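Local coordinates for periplasmic binding protein/LacI transcriptional regulator (PDB 4KQC), which probably binds a carbohydrate as the periplasmic solute-binding protein of an ABC transporter, at residues 18-22 against 91-95; 161-166 against 179-183; 189-194 against 213-217. All blocks are in the same frame, centred on the assembly; numbering follows the deposited sequence.

Interaction 1: 18-22 against 91-95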
loop_
_atom_site.group_PDB
_atom_site.type_symbol
_atom_site.label_atom_id
_atom_site.label_comp_id
_atom_site.label_asym_id
_atom_site.label_seq_id
_atom_site.Cartn_x
_atom_site.Cartn_y
_atom_site.Cartn_z
ATOM N N PHE A 18 11.085 0.663 2.891
ATOM C CA PHE A 18 10.116 1.756 3.109
ATOM C C PHE A 18 10.256 2.290 4.525
ATOM O O PHE A 18 10.219 3.471 4.744
ATOM C CB PHE A 18 8.753 1.125 2.889
ATOM C CG PHE A 18 7.543 2.025 3.097
ATOM C CD1 PHE A 18 6.927 2.144 4.327
ATOM C CD2 PHE A 18 6.955 2.692 2.001
ATOM C CE1 PHE A 18 5.734 2.830 4.475
ATOM C CE2 PHE A 18 5.762 3.418 2.174
ATOM C CZ PHE A 18 5.182 3.515 3.404
ATOM N N TRP A 19 10.360 1.385 5.503
ATOM C CA TRP A 19 10.325 1.755 6.902
ATOM C C TRP A 19 11.590 2.473 7.395
ATOM O O TRP A 19 11.524 3.216 8.392
ATOM C CB TRP A 19 9.943 0.530 7.791
ATOM C CG TRP A 19 8.521 0.218 7.596
ATOM C CD1 TRP A 19 7.984 -0.613 6.692
ATOM C CD2 TRP A 19 7.428 0.850 8.253
ATOM N NE1 TRP A 19 6.619 -0.578 6.753
ATOM C CE2 TRP A 19 6.250 0.327 7.702
ATOM C CE3 TRP A 19 7.336 1.766 9.291
ATOM C CZ2 TRP A 19 4.984 0.719 8.122
ATOM C CZ3 TRP A 19 6.034 2.133 9.701
ATOM C CH2 TRP A 19 4.910 1.597 9.109
ATOM N N VAL A 20 12.710 2.341 6.677
ATOM C CA VAL A 20 13.886 3.141 6.964
ATOM C C VAL A 20 13.574 4.629 6.684
ATOM O O VAL A 20 13.886 5.552 7.458
ATOM C CB VAL A 20 15.049 2.644 6.115
ATOM C CG1 VAL A 20 16.274 3.519 6.261
ATOM C CG2 VAL A 20 15.386 1.225 6.539
ATOM N N THR A 21 12.868 4.839 5.578
ATOM C CA THR A 21 12.489 6.192 5.246
ATOM C C THR A 21 11.415 6.803 6.206
ATOM O O THR A 21 11.478 7.992 6.562
ATOM C CB THR A 21 12.014 6.274 3.804
ATOM O OG1 THR A 21 13.066 5.738 2.950
ATOM C CG2 THR A 21 11.700 7.690 3.461
ATOM N N VAL A 22 10.486 5.983 6.647
ATOM C CA VAL A 22 9.521 6.401 7.619
ATOM C C VAL A 22 10.275 6.814 8.879
ATOM O O VAL A 22 9.928 7.817 9.476
ATOM C CB VAL A 22 8.518 5.283 7.974
ATOM C CG1 VAL A 22 7.591 5.698 9.098
ATOM C CG2 VAL A 22 7.699 4.829 6.756
ATOM N N GLY A 91 -2.673 6.624 14.954
ATOM C CA GLY A 91 -2.286 5.610 13.961
ATOM C C GLY A 91 -1.383 6.218 12.875
ATOM O O GLY A 91 -1.468 7.441 12.537
ATOM N N PHE A 92 -0.584 5.381 12.247
ATOM C CA PHE A 92 0.114 5.787 11.065
ATOM C C PHE A 92 0.281 4.671 10.074
ATOM O O PHE A 92 0.197 3.513 10.425
ATOM C CB PHE A 92 1.400 6.559 11.384
ATOM C CG PHE A 92 2.542 5.727 11.865
ATOM C CD1 PHE A 92 2.466 5.124 13.073
ATOM C CD2 PHE A 92 3.703 5.588 11.127
ATOM C CE1 PHE A 92 3.512 4.394 13.568
ATOM C CE2 PHE A 92 4.769 4.857 11.603
ATOM C CZ PHE A 92 4.674 4.235 12.845
ATOM N N ASP A 93 0.500 5.020 8.799
ATOM C CA ASP A 93 0.454 3.982 7.741
ATOM C C ASP A 93 -0.931 3.259 7.847
ATOM O O ASP A 93 -1.949 3.936 8.066
ATOM C CB ASP A 93 1.668 3.029 7.875
ATOM C CG ASP A 93 1.860 2.162 6.678
ATOM O OD1 ASP A 93 2.298 2.721 5.625
ATOM O OD2 ASP A 93 1.542 0.975 6.754
ATOM N N SER A 94 -1.004 1.925 7.822
ATOM C CA SER A 94 -2.301 1.295 7.947
ATOM C C SER A 94 -2.915 1.470 9.339
ATOM O O SER A 94 -4.130 1.145 9.530
ATOM C CB SER A 94 -2.210 -0.177 7.551
ATOM O OG SER A 94 -1.151 -0.770 8.231
ATOM N N GLY A 95 -2.112 1.913 10.327
ATOM C CA GLY A 95 -2.651 2.304 11.623
ATOM C C GLY A 95 -3.265 1.143 12.371
ATOM O O GLY A 95 -2.691 0.065 12.416
#
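Trp19 and Phe92 meet at the centre of this buried contact. CZ3 of Trp19 comes to 3.6 Å from CE2 of Phe92. The two ring planes are 71° apart. Phe92 CE2 lies at the edge of the indole. CG of Trp19 is anti to its carbonyl carbon (chi1 -72°), and this sends the six-membered ring across to residues 92 and 93.

Apolar packing continues at Val22. Val22 CG1 touches the edge of the Phe92 ring, in the ring plane, 3.9 Å from Phe92 CE2. The other methyl of Val22, CG2, lies over one face of the indole. Phe18 CD1 sits over the same face, so two residues of the helix cover part of that face. Beyond the segments, Phe39 also touches Trp19 and Val22, and Pro273 touches Phe18 and Val22.

The fold is that of a periplasmic binding protein. Helix 18-33 begins next to the C-terminal end of strand 89-92, an inner strand of a parallel sheet. There the chain leaves the strand through a type II' turn from Phe92 to Gly95, closed by Gly95 N to Phe92 O at 2.8 Å.

The Asp93 carboxylate faces aromatic carbons, with no hydrogen bond across the contact. Asp93 OD1 lies 3.6 Å from CE1 of Phe18. Asp93 OD2 lies 3.7 Å from CZ2 of Trp19, at the edge of the indole. The carboxylate is turned 69° from the indole plane. Ring hydrogens at such an edge carry slight positive charge and are likely to suit the carboxylate. Asp93 OD2 also accepts a weak bond from Ser94 N at 2.9 Å. Lys12 hydrogen-bonds Ser94 OG and forms a long, weak ion pair with Asp93.

Interaction 2: 161-166 against 179-183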
loop_
_atom_site.group_PDB
_atom_site.type_symbol
_atom_site.label_atom_id
_atom_site.label_comp_id
_atom_site.label_asym_id
_atom_site.label_seq_id
_atom_site.Cartn_x
_atom_site.Cartn_y
_atom_site.Cartn_z
ATOM N N PHE A 161 -9.704 1.094 -6.852
ATOM C CA PHE A 161 -9.507 0.795 -8.250
ATOM C C PHE A 161 -10.858 0.417 -8.897
ATOM O O PHE A 161 -11.248 0.911 -9.929
ATOM C CB PHE A 161 -8.456 -0.342 -8.398
ATOM C CG PHE A 161 -8.205 -0.718 -9.847
ATOM C CD1 PHE A 161 -9.025 -1.623 -10.475
ATOM C CD2 PHE A 161 -7.168 -0.142 -10.576
ATOM C CE1 PHE A 161 -8.872 -1.928 -11.804
ATOM C CE2 PHE A 161 -6.965 -0.504 -11.889
ATOM C CZ PHE A 161 -7.818 -1.341 -12.512
ATOM N N VAL A 162 -11.558 -0.558 -8.302
ATOM C CA VAL A 162 -12.794 -1.040 -8.888
ATOM C C VAL A 162 -13.794 0.111 -9.091
ATOM O O VAL A 162 -14.416 0.222 -10.148
ATOM C CB VAL A 162 -13.377 -2.196 -8.016
ATOM C CG1 VAL A 162 -14.768 -2.578 -8.458
ATOM C CG2 VAL A 162 -12.471 -3.378 -8.160
ATOM N N LYS A 163 -13.986 0.924 -8.035
ATOM C CA LYS A 163 -14.966 2.033 -8.045
ATOM C C LYS A 163 -14.602 2.996 -9.162
ATOM O O LYS A 163 -15.440 3.342 -9.996
ATOM C CB LYS A 163 -15.027 2.775 -6.684
ATOM C CG LYS A 163 -16.094 3.875 -6.554
ATOM C CD LYS A 163 -17.424 3.359 -5.975
ATOM C CE LYS A 163 -18.545 4.418 -5.957
ATOM N NZ LYS A 163 -18.365 5.495 -4.933
ATOM N N ARG A 164 -13.343 3.411 -9.216
ATOM C CA ARG A 164 -12.974 4.413 -10.216
ATOM C C ARG A 164 -13.022 3.824 -11.633
ATOM O O ARG A 164 -13.499 4.475 -12.577
ATOM C CB ARG A 164 -11.604 5.001 -9.931
ATOM C CG ARG A 164 -11.139 6.056 -10.921
ATOM C CD ARG A 164 -12.044 7.264 -10.897
ATOM N NE ARG A 164 -11.489 8.360 -11.684
ATOM C CZ ARG A 164 -12.146 9.444 -12.098
ATOM N NH1 ARG A 164 -13.419 9.671 -11.753
ATOM N NH2 ARG A 164 -11.513 10.329 -12.854
ATOM N N PHE A 165 -12.483 2.655 -11.829
ATOM C CA PHE A 165 -12.527 1.996 -13.169
ATOM C C PHE A 165 -13.952 1.788 -13.697
ATOM O O PHE A 165 -14.251 2.060 -14.883
ATOM C CB PHE A 165 -11.795 0.643 -13.182
ATOM C CG PHE A 165 -11.486 0.170 -14.559
ATOM C CD1 PHE A 165 -12.389 -0.567 -15.281
ATOM C CD2 PHE A 165 -10.272 0.462 -15.132
ATOM C CE1 PHE A 165 -12.110 -0.970 -16.564
ATOM C CE2 PHE A 165 -9.957 0.027 -16.379
ATOM C CZ PHE A 165 -10.864 -0.710 -17.091
ATOM N N THR A 166 -14.856 1.439 -12.790
ATOM C CA THR A 166 -16.257 1.221 -13.146
ATOM C C THR A 166 -16.869 2.536 -13.534
ATOM O O THR A 166 -17.655 2.604 -14.500
ATOM C CB THR A 166 -16.941 0.514 -11.949
ATOM O OG1 THR A 166 -16.392 -0.807 -11.856
ATOM C CG2 THR A 166 -18.431 0.413 -12.119
ATOM N N TYR A 179 -16.707 -5.004 -20.371
ATOM C CA TYR A 179 -15.571 -5.291 -19.529
ATOM C C TYR A 179 -16.032 -6.000 -18.295
ATOM O O TYR A 179 -17.198 -5.862 -17.831
ATOM C CB TYR A 179 -14.784 -4.011 -19.179
ATOM C CG TYR A 179 -15.494 -3.180 -18.152
ATOM C CD1 TYR A 179 -16.481 -2.266 -18.531
ATOM C CD2 TYR A 179 -15.234 -3.308 -16.814
ATOM C CE1 TYR A 179 -17.227 -1.559 -17.592
ATOM C CE2 TYR A 179 -15.939 -2.569 -15.868
ATOM C CZ TYR A 179 -16.918 -1.702 -16.253
ATOM O OH TYR A 179 -17.654 -1.001 -15.344
ATOM N N ALA A 180 -15.128 -6.763 -17.683
ATOM C CA ALA A 180 -15.351 -7.355 -16.344
ATOM C C ALA A 180 -14.091 -7.293 -15.503
ATOM O O ALA A 180 -13.007 -7.591 -15.994
ATOM C CB ALA A 180 -15.747 -8.801 -16.472
ATOM N N LEU A 181 -14.229 -6.884 -14.262
ATOM C CA LEU A 181 -13.123 -6.804 -13.359
ATOM C C LEU A 181 -13.131 -8.131 -12.565
ATOM O O LEU A 181 -14.184 -8.543 -12.057
ATOM C CB LEU A 181 -13.267 -5.612 -12.419
ATOM C CG LEU A 181 -13.289 -4.234 -13.069
ATOM C CD1 LEU A 181 -13.690 -3.108 -12.113
ATOM C CD2 LEU A 181 -11.947 -3.974 -13.697
ATOM N N GLN A 182 -12.001 -8.798 -12.470
ATOM C CA GLN A 182 -11.883 -10.058 -11.782
ATOM C C GLN A 182 -11.038 -9.804 -10.531
ATOM O O GLN A 182 -9.848 -9.608 -10.649
ATOM C CB GLN A 182 -11.203 -11.056 -12.685
ATOM C CG GLN A 182 -11.975 -11.282 -13.948
ATOM C CD GLN A 182 -11.294 -12.314 -14.826
ATOM O OE1 GLN A 182 -10.061 -12.357 -14.914
ATOM N NE2 GLN A 182 -12.096 -13.156 -15.473
ATOM N N VAL A 183 -11.670 -9.809 -9.371
ATOM C CA VAL A 183 -11.007 -9.474 -8.122
ATOM C C VAL A 183 -10.559 -10.818 -7.503
ATOM O O VAL A 183 -11.392 -11.711 -7.246
ATOM C CB VAL A 183 -11.891 -8.623 -7.177
ATOM C CG1 VAL A 183 -11.101 -8.274 -5.920
ATOM C CG2 VAL A 183 -12.331 -7.365 -7.937
#
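Leu181 is the bump that rises from strand 179-183 into helix 161-166, and its two methyls enter different hollows. Its CG lies anti to the carbonyl carbon (chi1 -62°), which sends both methyls toward the helix. Leu181 CD1 fits between Val162 and Thr166, 3.8 Å from Val162 CG1 and 3.6 Å from Thr166 OG1. Leu181 CD2 goes to the aromatic side. There Leu181 CD2 touches CD1 of Phe165 at 3.8 Å and meets the edge of the Phe161 ring.

Tyr179 fills the next hollow along. Phe165 turns an edge toward the face of Tyr179 in an offset edge-to-face pair, with planes at 67° and CE1 of Phe165 3.9 Å from CD2 of Tyr179. The phenol end passes Thr166 at about a right angle, with Tyr179 OH 3.6 Å from Thr166 CG2. That hydroxyl hydrogen-bonds Asp170, one turn further along the helix. At the other end Val183 CG2 rests on Val162 CG2 at 4.0 Å.

Thr166 OG1 gives its proton to Val162 O at 2.8 Å. Thr166 N reaches the same oxygen from the opposite face of its plane. A glycine in place of Thr166 would probably leave a gap beside Leu181 CD1 and the Tyr179 hydroxyl, and Val162 O with one bond fewer.

The segments run antiparallel, at 178°. This is the helix-to-second-strand packing of a beta-alpha-beta unit, formed by strand 141-146, helix 152-171 and edge strand 179-184.

Interaction 3: 189-194 against 213-217. With NO3 (nitrate ion), chain D.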
loop_
_atom_site.group_PDB
_atom_site.type_symbol
_atom_site.label_atom_id
_atom_site.label_comp_id
_atom_site.label_asym_id
_atom_site.label_seq_id
_atom_site.Cartn_x
_atom_site.Cartn_y
_atom_site.Cartn_z
ATOM N N GLN A 189 -0.038 -14.133 1.151
ATOM C CA GLN A 189 0.847 -13.255 0.369
ATOM C C GLN A 189 2.200 -13.918 0.087
ATOM O O GLN A 189 3.143 -13.234 -0.244
ATOM C CB GLN A 189 1.024 -11.931 1.104
ATOM C CG GLN A 189 -0.294 -11.092 1.177
ATOM C CD GLN A 189 -0.031 -9.707 1.679
ATOM O OE1 GLN A 189 0.728 -8.946 1.043
ATOM N NE2 GLN A 189 -0.572 -9.379 2.852
ATOM N N ASN A 190 2.271 -15.240 0.263
ATOM C CA ASN A 190 3.499 -15.969 -0.059
ATOM C C ASN A 190 3.600 -16.210 -1.555
ATOM O O ASN A 190 2.636 -16.176 -2.314
ATOM C CB ASN A 190 3.587 -17.260 0.740
ATOM C CG ASN A 190 3.553 -16.991 2.237
ATOM O OD1 ASN A 190 4.194 -16.072 2.694
ATOM N ND2 ASN A 190 2.821 -17.782 2.989
ATOM N N GLU A 191 4.834 -16.488 -1.961
ATOM C CA GLU A 191 5.217 -16.603 -3.390
ATOM C C GLU A 191 4.428 -17.571 -4.226
ATOM O O GLU A 191 3.932 -17.196 -5.316
ATOM C CB GLU A 191 6.708 -17.009 -3.416
ATOM C CG GLU A 191 7.306 -17.369 -4.758
ATOM C CD GLU A 191 8.752 -17.804 -4.616
ATOM O OE1 GLU A 191 9.052 -18.987 -4.285
ATOM O OE2 GLU A 191 9.583 -16.917 -4.822
ATOM N N ALA A 192 4.289 -18.809 -3.767
ATOM C CA ALA A 192 3.589 -19.776 -4.569
ATOM C C ALA A 192 2.136 -19.407 -4.676
ATOM O O ALA A 192 1.549 -19.625 -5.703
ATOM C CB ALA A 192 3.696 -21.183 -4.010
ATOM N N ASP A 193 1.538 -18.894 -3.599
ATOM C CA ASP A 193 0.119 -18.651 -3.638
ATOM C C ASP A 193 -0.211 -17.554 -4.664
ATOM O O ASP A 193 -1.153 -17.671 -5.398
ATOM C CB ASP A 193 -0.392 -18.339 -2.223
ATOM C CG ASP A 193 -0.412 -19.617 -1.299
ATOM O OD1 ASP A 193 -0.642 -20.742 -1.839
ATOM O OD2 ASP A 193 -0.296 -19.511 -0.026
ATOM N N ILE A 194 0.646 -16.545 -4.737
ATOM C CA ILE A 194 0.436 -15.446 -5.664
ATOM C C ILE A 194 0.768 -15.928 -7.082
ATOM O O ILE A 194 -0.011 -15.727 -7.996
ATOM C CB ILE A 194 1.282 -14.247 -5.305
ATOM C CG1 ILE A 194 0.944 -13.705 -3.911
ATOM C CG2 ILE A 194 1.031 -13.184 -6.348
ATOM C CD1 ILE A 194 2.015 -12.786 -3.390
ATOM N N ASN A 213 -0.021 -4.545 -4.179
ATOM C CA ASN A 213 1.097 -4.289 -3.303
ATOM C C ASN A 213 2.368 -4.911 -3.847
ATOM O O ASN A 213 2.361 -5.542 -4.899
ATOM C CB ASN A 213 0.831 -4.620 -1.814
ATOM C CG ASN A 213 0.927 -6.069 -1.509
ATOM O OD1 ASN A 213 0.983 -6.873 -2.397
ATOM N ND2 ASN A 213 0.871 -6.417 -0.219
ATOM N N GLU A 214 3.470 -4.677 -3.147
ATOM C CA GLU A 214 4.745 -5.229 -3.564
ATOM C C GLU A 214 4.788 -6.773 -3.626
ATOM O O GLU A 214 5.376 -7.372 -4.521
ATOM C CB GLU A 214 5.819 -4.703 -2.583
ATOM C CG GLU A 214 7.184 -5.135 -2.944
ATOM C CD GLU A 214 8.220 -4.666 -1.862
ATOM O OE1 GLU A 214 7.885 -3.931 -0.901
ATOM O OE2 GLU A 214 9.363 -5.101 -2.012
ATOM N N ALA A 215 4.122 -7.442 -2.684
ATOM C CA ALA A 215 4.092 -8.886 -2.666
ATOM C C ALA A 215 3.379 -9.376 -3.910
ATOM O O ALA A 215 3.800 -10.331 -4.509
ATOM C CB ALA A 215 3.362 -9.375 -1.437
HETATM N N MSE A 216 2.276 -8.733 -4.292
HETATM C CA MSE A 216 1.627 -9.086 -5.548
HETATM C C MSE A 216 2.552 -8.958 -6.723
HETATM O O MSE A 216 2.548 -9.829 -7.612
HETATM C CB MSE A 216 0.356 -8.276 -5.796
HETATM C CG MSE A 216 -0.766 -8.258 -4.778
HETATM SE SE MSE A 216 -1.444 -10.042 -4.319
HETATM C CE MSE A 216 -0.458 -10.339 -2.635
ATOM N N ALA A 217 3.299 -7.855 -6.785
ATOM C CA ALA A 217 4.253 -7.646 -7.888
ATOM C C ALA A 217 5.329 -8.728 -7.906
ATOM O O ALA A 217 5.625 -9.284 -8.964
ATOM C CB ALA A 217 4.866 -6.289 -7.787
HETATM N N NO3 D . 3.956 -20.317 -0.435
HETATM O O1 NO3 D . 4.984 -19.836 -0.878
HETATM O O2 NO3 D . 4.037 -21.222 0.616
HETATM O O3 NO3 D . 2.715 -19.956 -0.968
#
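Gln189 and Ala215 bring the two backbones to 6.2 Å between CA atoms, and Ile194 and Met216 to 6.5 Å, where the first turns of two helices meet. One hydrogen bond crosses. Asn213 ND2 donates to Gln189 OE1 at 2.8 Å, with an N-H...O angle of 162°. The acceptor lies in the Asn213 amide plane, while the donor is tilted 30° from the Gln189 carbonyl plane. Leu148 touches both residues.

Asn213 is also the N-cap of its helix. Asn213 OD1 accepts from Met216 N at 3.0 Å, so both ends of the amide are bonded and its rotation is fixed. CG stands between backbone N and carbonyl carbon (chi1 79°), which turns OD1 back over the first turn.

Ile194 CD1 packs on CE of Met216, a selenomethionine, at 3.6 Å. Met216 starts away from the other segment, but its bent chain brings CE back. Gln189 CG also touches this methyl.

A nitrate, probably from the crystallisation liquor, sits at the N-terminus of helix 191-199. Ala192 N bonds its O1 at 3.1 Å, and Asp193 N bonds O3 weakly.

Helix 191-199 follows edge strand 179-184, and helix 214-223 follows strand 208-211, whose Leu211 touches Met216.

The three interactions follow one another along the chain without overlap. Interaction 1 lies in the lobe built on the parallel sheet of strands 36-40 to 296-297. Interactions 2 and 3 lie in the lobe built on the mixed sheet. Interactions 2 and 3 are linked by the chain, since strand 179-184 leads to helix 191-199; their centres are 20 Å apart and their nearest atoms about 10 Å. Interactions 1 and 3 come closer, with nearest atoms about 6 Å apart, although their centres also lie 20 Å apart. In this family the sugar site lies between two such lobes, so these two probably lie near it. Interaction 2 is 28 Å from interaction 1, centre to centre.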